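Local coordinates for protein SusD homolog (Bacteroides thetaiotaomicron VPI-5482, PDB 3IV0) that probably binds glycans at the outer membrane as a SusD-family lipoprotein, although its specific ligand is unknown, at residues A[133-136]-A[137-140]. Sequence-based numbering, arbitrary orientation.
Sequences LSYF and FIVR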
loop_
_atom_site.group_PDB
_atom_site.type_symbol
_atom_site.label_atom_id
_atom_site.label_comp_id
_atom_site.label_asym_id
_atom_site.label_seq_id
_atom_site.Cartn_x
_atom_site.Cartn_y
_atom_site.Cartn_z
ATOM N N LEU A 133 -10.022 5.032 -0.201
ATOM C CA LEU A 133 -8.615 4.678 -0.297
ATOM C C LEU A 133 -7.714 5.863 -0.007
ATOM O O LEU A 133 -6.711 5.760 0.678
ATOM C CB LEU A 133 -8.291 4.099 -1.677
ATOM C CG LEU A 133 -6.901 3.523 -1.840
ATOM C CD1 LEU A 133 -6.669 2.277 -0.973
ATOM C CD2 LEU A 133 -6.701 3.134 -3.303
ATOM N N SER A 134 -8.105 7.034 -0.516
ATOM C CA SER A 134 -7.339 8.263 -0.293
ATOM C C SER A 134 -7.370 8.627 1.181
ATOM O O SER A 134 -6.308 8.950 1.747
ATOM C CB SER A 134 -7.889 9.402 -1.149
ATOM O OG SER A 134 -7.738 9.116 -2.537
ATOM N N TYR A 135 -8.559 8.622 1.803
ATOM C CA TYR A 135 -8.640 8.901 3.227
ATOM C C TYR A 135 -7.803 7.901 4.016
ATOM O O TYR A 135 -7.087 8.272 4.960
ATOM C CB TYR A 135 -10.097 8.872 3.745
ATOM C CG TYR A 135 -10.770 10.230 3.613
ATOM C CD1 TYR A 135 -10.265 11.320 4.276
ATOM C CD2 TYR A 135 -11.896 10.396 2.846
ATOM C CE1 TYR A 135 -10.856 12.567 4.168
ATOM C CE2 TYR A 135 -12.493 11.645 2.726
ATOM C CZ TYR A 135 -11.949 12.713 3.369
ATOM O OH TYR A 135 -12.520 13.992 3.275
ATOM N N PHE A 136 -7.882 6.622 3.680
ATOM C CA PHE A 136 -7.070 5.620 4.366
ATOM C C PHE A 136 -5.602 5.919 4.233
ATOM O O PHE A 136 -4.880 5.873 5.237
ATOM C CB PHE A 136 -7.373 4.237 3.851
ATOM C CG PHE A 136 -6.540 3.149 4.478
ATOM C CD1 PHE A 136 -6.612 2.904 5.838
ATOM C CD2 PHE A 136 -5.749 2.338 3.704
ATOM C CE1 PHE A 136 -5.885 1.862 6.412
ATOM C CE2 PHE A 136 -4.989 1.293 4.293
ATOM C CZ PHE A 136 -5.079 1.085 5.655
ATOM N N PHE A 137 -5.137 6.244 3.037
ATOM C CA PHE A 137 -3.718 6.523 2.854
ATOM C C PHE A 137 -3.266 7.726 3.659
ATOM O O PHE A 137 -2.138 7.746 4.217
ATOM C CB PHE A 137 -3.412 6.734 1.362
ATOM C CG PHE A 137 -2.971 5.475 0.651
ATOM C CD1 PHE A 137 -3.661 4.294 0.788
ATOM C CD2 PHE A 137 -1.850 5.494 -0.152
ATOM C CE1 PHE A 137 -3.222 3.155 0.147
ATOM C CE2 PHE A 137 -1.404 4.354 -0.791
ATOM C CZ PHE A 137 -2.112 3.185 -0.641
ATOM N N ILE A 138 -4.079 8.774 3.748
ATOM C CA ILE A 138 -3.651 9.933 4.515
ATOM C C ILE A 138 -3.784 9.730 6.027
ATOM O O ILE A 138 -3.015 10.302 6.795
ATOM C CB ILE A 138 -4.290 11.258 4.049
ATOM C CG1 ILE A 138 -5.813 11.291 4.122
ATOM C CG2 ILE A 138 -3.781 11.595 2.650
ATOM C CD1 ILE A 138 -6.432 12.686 3.837
ATOM N N VAL A 139 -4.736 8.922 6.475
ATOM C CA VAL A 139 -4.777 8.570 7.902
ATOM C C VAL A 139 -3.514 7.807 8.264
ATOM O O VAL A 139 -2.866 8.071 9.311
ATOM C CB VAL A 139 -6.018 7.744 8.245
ATOM C CG1 VAL A 139 -5.852 7.088 9.624
ATOM C CG2 VAL A 139 -7.263 8.666 8.232
ATOM N N ARG A 140 -3.131 6.823 7.464
ATOM C CA ARG A 140 -1.939 6.055 7.778
ATOM C C ARG A 140 -0.709 6.935 7.857
ATOM O O ARG A 140 0.224 6.643 8.642
ATOM C CB ARG A 140 -1.659 4.956 6.753
ATOM C CG ARG A 140 -2.629 3.827 6.661
ATOM C CD ARG A 140 -2.018 2.673 5.907
ATOM N NE ARG A 140 -1.603 3.063 4.564
ATOM C CZ ARG A 140 -1.145 2.197 3.661
ATOM N NH1 ARG A 140 -1.173 0.881 3.891
ATOM N NH2 ARG A 140 -0.710 2.624 2.497
#
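One face of the F136 ring carries the aliphatic part of R140: CG of R140 sits 4.0 Å from the centroid of the F136 ring and 19° off its normal, which meets the geometry of a CH-pi contact. The two residues are i to i+4 neighbours, about one turn apart on the buried helix 117-142 of the largely helical SusD fold. Farther along the arginine, CD of R140 comes over the same ring at 3.5 Å from CZ of F136. The guanidinium lies 37° from the ring plane, too tilted for a parallel stack, with CE2 of F136 over one of its faces. A face of the F137 ring receives NH2 of R140 near the rim, 3.4 Å above the plane, so the arginine head reaches both phenylalanines. With CG of F136 anti to its own backbone N, the ring is turned along the helix toward R140, while the bend of R140 at chi3 carries the guanidinium past CE2 of F136 and on to F137. Cutting F136 back to an alanine here would be likely to leave the R140 methylenes without their aromatic partner and the guanidinium freer to turn. Beyond these residues, W215 of helix 202-219 meets F136 edge-to-face, and Y431 makes a cation-pi contact with R140.

F137 also runs beside L133, whose CD1 touches CE1 of F137 at 3.7 Å. On another side of the helix, CD1 of I138 approaches CD1 of Y135 at 4.1 Å; the Y135 hydroxyl is hydrogen-bonded to the carbonyl of Y148. Four i to i+4 backbone bonds run along these two turns, the straightest at the donor being R140 N to F136 O, 3.0 Å long with an N-H...O angle of 168°. The same carbonyl oxygen, F136 O, also has CG of R140 beside it at 3.4 Å.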